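Local atomic coordinates of tudor domain-containing protein 1 (Homo sapiens, PDB entry 5M9N), a protein that probably takes part in piRNA-guided silencing of transposons in the male germline, binding Piwi proteins methylated on arginine through its Tudor domains. Residues 48-53 and 148-153; 69-74 and 130-135; 177-182 and 189-194. One frame throughout, in Å; residues are numbered along the deposited sequence.

Contact 1 (48-53 and 148-153); sequences EDFFCQ and CVLAGV
Phe50 and Cys148 meet as a single antiparallel hydrogen-bonded pair, and most of the contact grows from them. Cys148 N gives its hydrogen to Phe50 O at 2.9 Å, while the return bond from Phe50 N to Cys148 O is longer, 3.3 Å. Both side chains leave the same face of the sheet. Cys148 CB sits over one face of the phenyl ring, displaced toward its rim, with CZ of Phe50 3.4 Å away, a CH-pi contact. The ring reaches that place because CG of Phe50 is tucked between the backbone N and the carbonyl carbon (chi1 72°), which lays it over the neighbouring strand. Its CE1 edge then faces Leu150, 3.6 Å from the backbone N of that residue. Cys148 SG stands obliquely to the ring and lies 3.9 Å from Cys52 SG, two sulfurs in van der Waals contact and not a disulfide. At the start of the segment, Glu48 crosses Val149, CG to CG1 4.0 Å, and its OE1 is held by Trp160 NE1.

Farther out, Val41 and Ile44 of strand 36-44 and Val191 of strand 189-195 also pack on the Phe50 ring, and Leu208 of helix 204-210 touches Leu150. Segments 49-53 and 148-150 run at 116° to each other, in keeping with a curled sheet; only one bridged pair joins them. The pair belongs to the buried interior of what is, by topology, the SN-like part of an extended Tudor domain. The two backbone bonds set the pairing, and the ring, CB and sulfur contacts beside it are apolar.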
ATOM      1  N   GLU A  48      -9.087   1.966  10.369  1.00 35.87           N
ATOM      2  CA  GLU A  48      -9.764   2.582   9.236  1.00 36.43           C
ATOM      3  C   GLU A  48      -8.800   3.023   8.149  1.00 35.04           C
ATOM      4  O   GLU A  48      -9.217   3.658   7.210  1.00 35.70           O
ATOM      5  CB  GLU A  48     -10.603   3.801   9.743  1.00 39.10           C
ATOM      6  CG  GLU A  48     -11.933   3.378  10.380  1.00 41.37           C
ATOM      7  CD  GLU A  48     -12.346   4.185  11.593  1.00 44.44           C
ATOM      8  OE1 GLU A  48     -11.667   5.185  11.936  1.00 48.86           O
ATOM      9  OE2 GLU A  48     -13.336   3.820  12.246  1.00 48.73           O
ATOM     10  N   ASP A  49      -7.507   2.744   8.286  1.00 33.15           N
ATOM     11  CA  ASP A  49      -6.522   3.163   7.307  1.00 31.99           C
ATOM     12  C   ASP A  49      -5.342   2.191   7.265  1.00 29.79           C
ATOM     13  O   ASP A  49      -4.442   2.282   8.057  1.00 29.74           O
ATOM     14  CB  ASP A  49      -6.085   4.631   7.626  1.00 33.73           C
ATOM     15  CG  ASP A  49      -5.173   5.207   6.615  1.00 34.60           C
ATOM     16  OD1 ASP A  49      -4.884   4.634   5.546  1.00 35.49           O
ATOM     17  OD2 ASP A  49      -4.657   6.299   6.898  1.00 39.01           O
ATOM     18  N   PHE A  50      -5.424   1.189   6.389  1.00 27.73           N
ATOM     19  CA  PHE A  50      -4.419   0.146   6.307  1.00 26.39           C
ATOM     20  C   PHE A  50      -4.386  -0.424   4.906  1.00 25.45           C
ATOM     21  O   PHE A  50      -5.236  -0.079   4.106  1.00 24.96           O
ATOM     22  CB  PHE A  50      -4.581  -0.898   7.409  1.00 26.51           C
ATOM     23  CG  PHE A  50      -5.772  -1.816   7.246  1.00 26.47           C
ATOM     24  CD1 PHE A  50      -7.010  -1.471   7.759  1.00 26.77           C
ATOM     25  CD2 PHE A  50      -5.637  -3.042   6.619  1.00 26.31           C
ATOM     26  CE1 PHE A  50      -8.128  -2.290   7.627  1.00 26.98           C
ATOM     27  CE2 PHE A  50      -6.730  -3.862   6.476  1.00 26.52           C
ATOM     28  CZ  PHE A  50      -7.968  -3.514   6.996  1.00 27.03           C
ATOM     29  N   PHE A  51      -3.390  -1.288   4.629  1.00 24.94           N
ATOM     30  CA  PHE A  51      -3.107  -1.781   3.284  1.00 24.53           C
ATOM     31  C   PHE A  51      -2.841  -3.256   3.299  1.00 25.42           C
ATOM     32  O   PHE A  51      -2.091  -3.702   4.141  1.00 25.42           O
ATOM     33  CB  PHE A  51      -1.865  -1.142   2.723  1.00 24.07           C
ATOM     34  CG  PHE A  51      -2.047   0.309   2.439  1.00 23.58           C
ATOM     35  CD1 PHE A  51      -1.790   1.226   3.397  1.00 23.55           C
ATOM     36  CD2 PHE A  51      -2.517   0.697   1.244  1.00 23.56           C
ATOM     37  CE1 PHE A  51      -1.960   2.595   3.129  1.00 23.49           C
ATOM     38  CE2 PHE A  51      -2.674   2.047   0.934  1.00 23.54           C
ATOM     39  CZ  PHE A  51      -2.378   2.987   1.872  1.00 23.35           C
ATOM     40  N   CYS A  52      -3.395  -3.947   2.327  1.00 26.16           N
ATOM     41  CA  CYS A  52      -3.202  -5.404   2.213  1.00 27.25           C
ATOM     42  C   CYS A  52      -2.566  -5.607   0.854  1.00 27.25           C
ATOM     43  O   CYS A  52      -2.713  -4.781  -0.053  1.00 26.08           O
ATOM     44  CB  CYS A  52      -4.580  -6.110   2.258  1.00 27.65           C
ATOM     45  SG  CYS A  52      -5.321  -5.997   3.889  1.00 29.42           S
ATOM     46  N   GLN A  53      -1.827  -6.699   0.730  1.00 27.71           N
ATOM     47  CA  GLN A  53      -1.435  -7.213  -0.547  1.00 28.56           C
ATOM     48  C   GLN A  53      -1.939  -8.665  -0.678  1.00 30.06           C
ATOM     49  O   GLN A  53      -2.031  -9.376   0.310  1.00 29.80           O
ATOM     50  CB  GLN A  53       0.091  -7.255  -0.660  1.00 28.81           C
ATOM     51  CG  GLN A  53       0.844  -5.959  -0.464  1.00 28.59           C
ATOM     52  CD  GLN A  53       2.328  -6.183  -0.276  1.00 29.44           C
ATOM     53  OE1 GLN A  53       2.737  -7.023   0.528  1.00 30.70           O
ATOM     54  NE2 GLN A  53       3.150  -5.466  -1.038  1.00 29.09           N
ATOM     55  N   CYS A 148      -7.686  -0.244   2.650  1.00 25.32           N
ATOM     56  CA  CYS A 148      -8.730  -0.900   3.364  1.00 25.73           C
ATOM     57  C   CYS A 148      -9.179  -0.119   4.579  1.00 25.92           C
ATOM     58  O   CYS A 148      -8.397   0.594   5.217  1.00 25.48           O
ATOM     59  CB  CYS A 148      -8.232  -2.267   3.857  1.00 25.93           C
ATOM     60  SG  CYS A 148      -7.863  -3.398   2.498  1.00 26.18           S
ATOM     61  N   VAL A 149     -10.455  -0.329   4.914  1.00 26.55           N
ATOM     62  CA  VAL A 149     -11.055   0.080   6.140  1.00 27.04           C
ATOM     63  C   VAL A 149     -11.734  -1.165   6.750  1.00 27.86           C
ATOM     64  O   VAL A 149     -12.397  -1.880   6.047  1.00 27.91           O
ATOM     65  CB  VAL A 149     -12.194   1.045   5.816  1.00 27.36           C
ATOM     66  CG1 VAL A 149     -12.981   1.415   7.073  1.00 27.88           C
ATOM     67  CG2 VAL A 149     -11.650   2.255   5.088  1.00 27.19           C
ATOM     68  N   LEU A 150     -11.546  -1.378   8.041  1.00 28.61           N
ATOM     69  CA  LEU A 150     -12.021  -2.555   8.709  1.00 29.95           C
ATOM     70  C   LEU A 150     -13.535  -2.425   8.953  1.00 30.88           C
ATOM     71  O   LEU A 150     -13.950  -1.484   9.604  1.00 31.19           O
ATOM     72  CB  LEU A 150     -11.261  -2.763  10.025  1.00 30.14           C
ATOM     73  CG  LEU A 150     -11.539  -4.174  10.588  1.00 30.63           C
ATOM     74  CD1 LEU A 150     -10.852  -5.249   9.753  1.00 30.45           C
ATOM     75  CD2 LEU A 150     -11.111  -4.332  12.026  1.00 31.02           C
ATOM     76  N   ALA A 151     -14.332  -3.328   8.372  1.00 32.48           N
ATOM     77  CA  ALA A 151     -15.826  -3.381   8.493  1.00 34.30           C
ATOM     78  C   ALA A 151     -16.343  -3.573   9.900  1.00 35.83           C
ATOM     79  O   ALA A 151     -15.747  -4.287  10.706  1.00 35.65           O
ATOM     80  CB  ALA A 151     -16.424  -4.514   7.622  1.00 34.64           C
ATOM     81  N   GLY A 152     -17.470  -2.902  10.166  1.00 38.34           N
ATOM     82  CA  GLY A 152     -18.300  -3.139  11.349  1.00 40.28           C
ATOM     83  C   GLY A 152     -17.833  -2.495  12.638  1.00 41.08           C
ATOM     84  O   GLY A 152     -18.419  -2.771  13.677  1.00 41.30           O
ATOM     85  N   VAL A 153     -16.798  -1.655  12.593  1.00 41.10           N
ATOM     86  CA  VAL A 153     -16.194  -1.123  13.816  1.00 42.48           C
ATOM     87  C   VAL A 153     -15.975   0.367  13.761  1.00 42.69           C
ATOM     88  O   VAL A 153     -15.744   0.921  12.700  1.00 42.44           O
ATOM     89  CB  VAL A 153     -14.846  -1.774  14.206  1.00 42.10           C
ATOM     90  CG1 VAL A 153     -15.068  -3.201  14.623  1.00 42.37           C
ATOM     91  CG2 VAL A 153     -13.766  -1.626  13.102  1.00 41.49           C
TER

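Contact 2 (69-74 and 130-135); sequences SKYCDQ and RLCPII
A disulfide joins Cys72 to Cys132, tying helix 58-73, near its C-terminal end, to the short edge strand 131-132. The two SG atoms are 2.2 Å apart and the bridge turns through a chi3 of -84°, close to the 90° magnitude that an S-S bond prefers. Cys72 SG lies anti to its carbonyl carbon (chi1 -67°), which carries it off the flank of the helix to the strand.

The one hydrogen bond across the contact comes from the neighbouring helix residue. Tyr71 OH donates to Pro133 O at 2.7 Å, a short bond, although it approaches from above the carbonyl plane, 53° out of it. The carbonyl oxygen itself lies at the edge of the phenol ring, in its plane.

Apolar contacts fill in around these two links. Tyr71 CE2 is 3.6 Å from Cys132 SG, an oblique sulfur-aromatic approach, and across the ring Tyr71 CE1 is 3.9 Å from Ile135 CG1, which also comes in obliquely. Beyond the segments, Cys90 and Trp99 of the five-stranded Tudor sheet touch both bridged cysteines, and Leu138 packs on Tyr71.

Helix 58-73 runs from the strands of contact 1 to this small barrel. The disulfide ties its far end to the Tudor sheet, and the phenol bonds the chain just after the edge strand; of these two links, the covalent one would be lost under reducing conditions.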
ATOM      1  N   SER A  69      14.805  -1.850 -11.244  1.00 37.77           N
ATOM      2  CA  SER A  69      16.224  -1.759 -10.949  1.00 39.93           C
ATOM      3  C   SER A  69      16.996  -1.697 -12.248  1.00 40.25           C
ATOM      4  O   SER A  69      17.866  -0.864 -12.418  1.00 42.88           O
ATOM      5  CB  SER A  69      16.652  -3.020 -10.177  1.00 41.63           C
ATOM      6  OG  SER A  69      18.073  -3.096 -10.146  1.00 45.55           O
ATOM      7  N   LYS A  70      16.652  -2.563 -13.186  1.00 39.39           N
ATOM      8  CA  LYS A  70      17.284  -2.546 -14.481  1.00 40.28           C
ATOM      9  C   LYS A  70      17.081  -1.235 -15.233  1.00 39.73           C
ATOM     10  O   LYS A  70      18.008  -0.698 -15.834  1.00 40.03           O
ATOM     11  CB  LYS A  70      16.721  -3.689 -15.302  1.00 41.83           C
ATOM     12  CG  LYS A  70      17.380  -3.810 -16.654  1.00 44.01           C
ATOM     13  CD  LYS A  70      16.892  -5.048 -17.361  1.00 45.51           C
ATOM     14  CE  LYS A  70      17.493  -5.135 -18.763  1.00 47.13           C
ATOM     15  NZ  LYS A  70      16.965  -6.341 -19.486  1.00 48.72           N
ATOM     16  N   TYR A  71      15.858  -0.717 -15.161  1.00 38.19           N
ATOM     17  CA  TYR A  71      15.455   0.453 -15.880  1.00 37.67           C
ATOM     18  C   TYR A  71      16.092   1.697 -15.269  1.00 39.23           C
ATOM     19  O   TYR A  71      16.691   2.496 -16.000  1.00 39.47           O
ATOM     20  CB  TYR A  71      13.916   0.558 -15.912  1.00 36.59           C
ATOM     21  CG  TYR A  71      13.386   1.957 -16.154  1.00 35.63           C
ATOM     22  CD1 TYR A  71      13.318   2.498 -17.442  1.00 35.77           C
ATOM     23  CD2 TYR A  71      12.971   2.743 -15.085  1.00 34.91           C
ATOM     24  CE1 TYR A  71      12.845   3.802 -17.656  1.00 35.89           C
ATOM     25  CE2 TYR A  71      12.504   4.053 -15.275  1.00 34.50           C
ATOM     26  CZ  TYR A  71      12.415   4.570 -16.548  1.00 35.05           C
ATOM     27  OH  TYR A  71      11.938   5.836 -16.692  1.00 34.47           O
ATOM     28  N   CYS A  72      15.964   1.863 -13.952  1.00 40.15           N
ATOM     29  CA  CYS A  72      16.532   3.036 -13.292  1.00 42.05           C
ATOM     30  C   CYS A  72      18.048   3.094 -13.388  1.00 43.58           C
ATOM     31  O   CYS A  72      18.594   4.181 -13.486  1.00 43.46           O
ATOM     32  CB  CYS A  72      16.076   3.155 -11.833  1.00 43.22           C
ATOM     33  SG  CYS A  72      14.304   3.501 -11.698  1.00 43.84           S
ATOM     34  N   ASP A  73      18.716   1.936 -13.455  1.00 45.79           N
ATOM     35  CA  ASP A  73      20.182   1.918 -13.673  1.00 48.48           C
ATOM     36  C   ASP A  73      20.675   2.479 -15.005  1.00 48.50           C
ATOM     37  O   ASP A  73      21.826   2.888 -15.103  1.00 50.12           O
ATOM     38  CB  ASP A  73      20.747   0.507 -13.454  1.00 50.02           C
ATOM     39  CG  ASP A  73      20.686   0.091 -12.002  1.00 51.62           C
ATOM     40  OD1 ASP A  73      20.310   0.893 -11.123  1.00 52.83           O
ATOM     41  OD2 ASP A  73      20.967  -1.068 -11.710  1.00 56.05           O
ATOM     42  N   GLN A  74      19.820   2.503 -16.015  1.00 48.71           N
ATOM     43  CA  GLN A  74      20.167   3.047 -17.311  1.00 50.39           C
ATOM     44  C   GLN A  74      19.899   4.512 -17.461  1.00 52.61           C
ATOM     45  O   GLN A  74      20.254   5.095 -18.501  1.00 53.93           O
ATOM     46  CB  GLN A  74      19.408   2.340 -18.384  1.00 50.82           C
ATOM     47  CG  GLN A  74      19.835   0.900 -18.494  1.00 52.18           C
ATOM     48  CD  GLN A  74      19.016   0.229 -19.539  1.00 54.23           C
ATOM     49  OE1 GLN A  74      19.322   0.330 -20.719  1.00 57.94           O
ATOM     50  NE2 GLN A  74      17.930  -0.417 -19.126  1.00 54.33           N
ATOM     51  N   ARG A 130      16.671  10.734  -5.215  1.00 33.02           N
ATOM     52  CA  ARG A 130      16.181   9.339  -5.056  1.00 33.36           C
ATOM     53  C   ARG A 130      14.907   9.137  -5.872  1.00 32.99           C
ATOM     54  O   ARG A 130      14.280   8.078  -5.781  1.00 32.01           O
ATOM     55  CB  ARG A 130      16.062   8.955  -3.541  1.00 33.56           C
ATOM     56  CG  ARG A 130      17.462   8.836  -2.927  1.00 34.76           C
ATOM     57  CD  ARG A 130      17.623   8.684  -1.414  1.00 35.43           C
ATOM     58  NE  ARG A 130      17.333   7.346  -1.102  1.00 36.57           N
ATOM     59  CZ  ARG A 130      18.118   6.409  -0.589  1.00 36.28           C
ATOM     60  NH1 ARG A 130      19.350   6.596  -0.122  1.00 37.06           N
ATOM     61  NH2 ARG A 130      17.589   5.244  -0.527  1.00 35.96           N
ATOM     62  N   LEU A 131      14.531  10.115  -6.715  1.00 32.56           N
ATOM     63  CA  LEU A 131      13.404   9.903  -7.644  1.00 32.89           C
ATOM     64  C   LEU A 131      13.933   9.841  -9.077  1.00 34.05           C
ATOM     65  O   LEU A 131      14.902  10.497  -9.342  1.00 34.11           O
ATOM     66  CB  LEU A 131      12.335  10.955  -7.518  1.00 33.10           C
ATOM     67  CG  LEU A 131      11.920  11.346  -6.090  1.00 33.63           C
ATOM     68  CD1 LEU A 131      11.055  12.621  -6.112  1.00 33.94           C
ATOM     69  CD2 LEU A 131      11.208  10.204  -5.426  1.00 32.78           C
ATOM     70  N   CYS A 132      13.244   9.087  -9.949  1.00 34.03           N
ATOM     71  CA  CYS A 132      13.598   8.676 -11.342  1.00 35.86           C
ATOM     72  C   CYS A 132      12.198   8.893 -12.006  1.00 33.34           C
ATOM     73  O   CYS A 132      11.165   8.539 -11.397  1.00 32.34           O
ATOM     74  CB  CYS A 132      14.199   7.107 -11.280  1.00 38.28           C
ATOM     75  SG  CYS A 132      13.977   5.596 -12.389  1.00 50.21           S
ATOM     76  N   PRO A 133      12.097   9.446 -13.235  1.00 32.79           N
ATOM     77  CA  PRO A 133      10.782   9.251 -13.915  1.00 32.41           C
ATOM     78  C   PRO A 133      10.489   7.784 -14.298  1.00 32.15           C
ATOM     79  O   PRO A 133      11.407   6.972 -14.307  1.00 31.06           O
ATOM     80  CB  PRO A 133      10.887  10.097 -15.169  1.00 33.20           C
ATOM     81  CG  PRO A 133      12.352  10.276 -15.390  1.00 33.42           C
ATOM     82  CD  PRO A 133      13.050  10.208 -14.080  1.00 33.26           C
ATOM     83  N   ILE A 134       9.205   7.488 -14.542  1.00 32.36           N
ATOM     84  CA  ILE A 134       8.721   6.152 -14.887  1.00 33.13           C
ATOM     85  C   ILE A 134       8.257   6.188 -16.332  1.00 34.43           C
ATOM     86  O   ILE A 134       7.972   7.260 -16.886  1.00 34.70           O
ATOM     87  CB  ILE A 134       7.574   5.667 -13.931  1.00 32.66           C
ATOM     88  CG1 ILE A 134       7.458   4.119 -13.923  1.00 32.56           C
ATOM     89  CG2 ILE A 134       6.249   6.353 -14.256  1.00 32.69           C
ATOM     90  CD1 ILE A 134       6.876   3.547 -12.641  1.00 32.64           C
ATOM     91  N   ILE A 135       8.183   5.013 -16.932  1.00 35.69           N
ATOM     92  CA  ILE A 135       7.591   4.836 -18.273  1.00 37.61           C
ATOM     93  C   ILE A 135       6.354   3.946 -18.216  1.00 37.91           C
ATOM     94  O   ILE A 135       6.218   3.174 -17.273  1.00 37.82           O
ATOM     95  CB  ILE A 135       8.605   4.283 -19.258  1.00 38.72           C
ATOM     96  CG1 ILE A 135       9.220   3.001 -18.715  1.00 38.70           C
ATOM     97  CG2 ILE A 135       9.666   5.347 -19.521  1.00 38.76           C
ATOM     98  CD1 ILE A 135       9.840   2.186 -19.812  1.00 40.62           C
TER

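Contact 3 (177-182 and 189-194); sequences ITVKVV and SLVELI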
ATOM      1  N   ILE A 177      -3.875 -13.922   5.894  1.00 36.49           N
ATOM      2  CA  ILE A 177      -5.176 -13.494   6.342  1.00 35.08           C
ATOM      3  C   ILE A 177      -6.103 -13.654   5.175  1.00 33.40           C
ATOM      4  O   ILE A 177      -5.709 -13.442   4.046  1.00 32.70           O
ATOM      5  CB  ILE A 177      -5.122 -11.980   6.789  1.00 35.31           C
ATOM      6  CG1 ILE A 177      -4.195 -11.856   7.996  1.00 36.27           C
ATOM      7  CG2 ILE A 177      -6.487 -11.420   7.140  1.00 35.04           C
ATOM      8  CD1 ILE A 177      -4.511 -12.790   9.162  1.00 36.71           C
ATOM      9  N   THR A 178      -7.334 -14.054   5.443  1.00 32.90           N
ATOM     10  CA  THR A 178      -8.389 -13.977   4.448  1.00 32.75           C
ATOM     11  C   THR A 178      -8.985 -12.548   4.511  1.00 31.82           C
ATOM     12  O   THR A 178      -9.508 -12.128   5.546  1.00 32.69           O
ATOM     13  CB  THR A 178      -9.474 -15.036   4.664  1.00 33.60           C
ATOM     14  OG1 THR A 178      -8.865 -16.342   4.614  1.00 34.39           O
ATOM     15  CG2 THR A 178     -10.530 -14.933   3.612  1.00 33.70           C
ATOM     16  N   VAL A 179      -8.899 -11.829   3.409  1.00 30.72           N
ATOM     17  CA  VAL A 179      -9.500 -10.488   3.265  1.00 29.77           C
ATOM     18  C   VAL A 179     -10.764 -10.664   2.492  1.00 29.78           C
ATOM     19  O   VAL A 179     -10.729 -11.211   1.399  1.00 29.74           O
ATOM     20  CB  VAL A 179      -8.568  -9.564   2.448  1.00 29.43           C
ATOM     21  CG1 VAL A 179      -9.181  -8.169   2.284  1.00 29.06           C
ATOM     22  CG2 VAL A 179      -7.229  -9.475   3.126  1.00 29.23           C
ATOM     23  N   LYS A 180     -11.884 -10.234   3.056  1.00 30.03           N
ATOM     24  CA  LYS A 180     -13.159 -10.317   2.396  1.00 31.20           C
ATOM     25  C   LYS A 180     -13.697  -8.912   2.162  1.00 30.90           C
ATOM     26  O   LYS A 180     -13.849  -8.174   3.124  1.00 30.23           O
ATOM     27  CB  LYS A 180     -14.102 -11.120   3.299  1.00 33.40           C
ATOM     28  CG  LYS A 180     -15.507 -11.300   2.767  1.00 35.68           C
ATOM     29  CD  LYS A 180     -16.217 -12.279   3.667  1.00 37.86           C
ATOM     30  CE  LYS A 180     -17.718 -12.202   3.605  1.00 40.16           C
ATOM     31  NZ  LYS A 180     -18.303 -12.521   4.937  1.00 41.49           N
ATOM     32  N   VAL A 181     -14.012  -8.585   0.910  1.00 30.87           N
ATOM     33  CA  VAL A 181     -14.540  -7.259   0.546  1.00 31.32           C
ATOM     34  C   VAL A 181     -16.037  -7.212   0.899  1.00 32.31           C
ATOM     35  O   VAL A 181     -16.833  -7.972   0.349  1.00 32.44           O
ATOM     36  CB  VAL A 181     -14.339  -6.952  -0.951  1.00 31.26           C
ATOM     37  CG1 VAL A 181     -14.753  -5.513  -1.276  1.00 31.36           C
ATOM     38  CG2 VAL A 181     -12.893  -7.209  -1.393  1.00 30.53           C
ATOM     39  N   VAL A 182     -16.386  -6.365   1.867  1.00 32.82           N
ATOM     40  CA  VAL A 182     -17.775  -6.142   2.262  1.00 34.24           C
ATOM     41  C   VAL A 182     -18.430  -5.052   1.373  1.00 35.10           C
ATOM     42  O   VAL A 182     -19.617  -5.163   1.033  1.00 35.74           O
ATOM     43  CB  VAL A 182     -17.854  -5.683   3.717  1.00 34.43           C
ATOM     44  CG1 VAL A 182     -19.295  -5.422   4.118  1.00 36.15           C
ATOM     45  CG2 VAL A 182     -17.197  -6.662   4.661  1.00 34.25           C
ATOM     46  N   SER A 189     -11.441  -0.109   0.019  1.00 30.08           N
ATOM     47  CA  SER A 189     -12.328  -1.231   0.286  1.00 30.00           C
ATOM     48  C   SER A 189     -12.635  -1.419   1.763  1.00 29.46           C
ATOM     49  O   SER A 189     -11.742  -1.412   2.575  1.00 28.90           O
ATOM     50  CB  SER A 189     -11.725  -2.512  -0.242  1.00 29.73           C
ATOM     51  OG  SER A 189     -11.447  -2.409  -1.603  1.00 29.61           O
ATOM     52  N   LEU A 190     -13.914  -1.620   2.083  1.00 29.48           N
ATOM     53  CA  LEU A 190     -14.334  -2.020   3.396  1.00 29.67           C
ATOM     54  C   LEU A 190     -14.175  -3.541   3.435  1.00 29.45           C
ATOM     55  O   LEU A 190     -14.712  -4.213   2.594  1.00 29.79           O
ATOM     56  CB  LEU A 190     -15.808  -1.661   3.605  1.00 30.36           C
ATOM     57  CG  LEU A 190     -16.337  -1.770   5.028  1.00 30.81           C
ATOM     58  CD1 LEU A 190     -15.732  -0.765   6.000  1.00 30.46           C
ATOM     59  CD2 LEU A 190     -17.872  -1.635   5.048  1.00 32.13           C
ATOM     60  N   VAL A 191     -13.475  -4.065   4.416  1.00 29.46           N
ATOM     61  CA  VAL A 191     -13.144  -5.519   4.426  1.00 29.63           C
ATOM     62  C   VAL A 191     -13.328  -6.130   5.799  1.00 30.48           C
ATOM     63  O   VAL A 191     -13.326  -5.423   6.817  1.00 30.60           O
ATOM     64  CB  VAL A 191     -11.663  -5.787   3.995  1.00 28.49           C
ATOM     65  CG1 VAL A 191     -11.401  -5.423   2.539  1.00 28.30           C
ATOM     66  CG2 VAL A 191     -10.687  -5.140   4.943  1.00 27.94           C
ATOM     67  N   GLU A 192     -13.508  -7.453   5.827  1.00 31.53           N
ATOM     68  CA  GLU A 192     -13.317  -8.225   7.044  1.00 32.07           C
ATOM     69  C   GLU A 192     -11.977  -8.884   6.927  1.00 31.30           C
ATOM     70  O   GLU A 192     -11.575  -9.255   5.825  1.00 31.50           O
ATOM     71  CB  GLU A 192     -14.372  -9.322   7.179  1.00 33.88           C
ATOM     72  CG  GLU A 192     -15.675  -8.880   7.793  1.00 35.59           C
ATOM     73  CD  GLU A 192     -16.759  -9.910   7.604  1.00 37.95           C
ATOM     74  OE1 GLU A 192     -16.447 -11.039   7.200  1.00 39.32           O
ATOM     75  OE2 GLU A 192     -17.934  -9.593   7.844  1.00 40.96           O
ATOM     76  N   LEU A 193     -11.284  -9.021   8.048  1.00 31.06           N
ATOM     77  CA  LEU A 193     -10.009  -9.721   8.118  1.00 31.10           C
ATOM     78  C   LEU A 193     -10.213 -10.959   8.981  1.00 32.55           C
ATOM     79  O   LEU A 193     -10.560 -10.827  10.144  1.00 32.21           O
ATOM     80  CB  LEU A 193      -8.960  -8.866   8.779  1.00 30.37           C
ATOM     81  CG  LEU A 193      -8.541  -7.556   8.082  1.00 29.22           C
ATOM     82  CD1 LEU A 193      -7.421  -6.934   8.881  1.00 28.89           C
ATOM     83  CD2 LEU A 193      -8.140  -7.824   6.651  1.00 28.97           C
ATOM     84  N   ILE A 194      -9.944 -12.138   8.417  1.00 33.94           N
ATOM     85  CA  ILE A 194     -10.288 -13.399   9.083  1.00 36.29           C
ATOM     86  C   ILE A 194      -9.076 -14.304   9.053  1.00 36.75           C
ATOM     87  O   ILE A 194      -8.565 -14.629   7.995  1.00 35.80           O
ATOM     88  CB  ILE A 194     -11.477 -14.089   8.388  1.00 37.68           C
ATOM     89  CG1 ILE A 194     -12.702 -13.156   8.370  1.00 38.40           C
ATOM     90  CG2 ILE A 194     -11.873 -15.378   9.108  1.00 38.87           C
ATOM     91  CD1 ILE A 194     -13.682 -13.467   7.262  1.00 39.47           C
TER
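Val179 and Val191 meet inside a beta hairpin, strands 177-184 and 189-195, in the SN-like part of the extended Tudor domain. Their CG1 methyls touch at 3.5 Å on the face that looks into the core. The Val179 and Leu193 side chains lie side by side, pointing the same way, with CG2 of Val179 4.0 Å from CD2 of Leu193. The Ile177 side chain crosses that of Leu193, its CG2 resting on Leu193 CB. Phe50 also packs against Leu193, and Phe37 of strand 36-44 against Val179, so this face is thoroughly buried.

Thr178 with Ile194 and Lys180 with Glu192 are hydrogen-bonded pairs, each joined by two N-H to O bonds; Val179 with Leu193 and Val181 with Val191 are the non-hydrogen-bonded pairs. Toward the turn a single bond runs from Val182 N to Leu190 O, 2.8 Å.

The other face is looser at Lys180, Glu192 and Ile194, which are partly exposed, though Thr178 on it is buried. The lysine chain, with CG opposite the backbone N (chi1 179°), extends outward from the sheet beside Glu192 before bending at its last torsion. Near the turn, Val182 CG1 and Leu190 CD2 are separated by 4.2 Å. A salt bridge joins the charged pair: Lys180 NZ stands 3.3 Å from Glu192 OE1 and comes from above the carboxylate plane, 35° out of it.

In the fold
From the N terminus the chain enters the mixed sheet along strand 36-44 and turns back through 48-53, the first half of contact 1. Helix 58-73 then carries it across to the Tudor barrel, where contact 2 closes a loop of 55 residues between 69-74 and 130-135. That loop lies wholly within the larger one that contact 1 completes when the chain returns at 148-153. Contact 3 follows in series as a local hairpin. Contacts 1 and 3 share one sheet: Val149 N probably bonds Ser189 O, and Ala151 N Val191 O. Contact 2 stands apart, its centre 32 Å from that of contact 1, on the opposite side of the chain's centre.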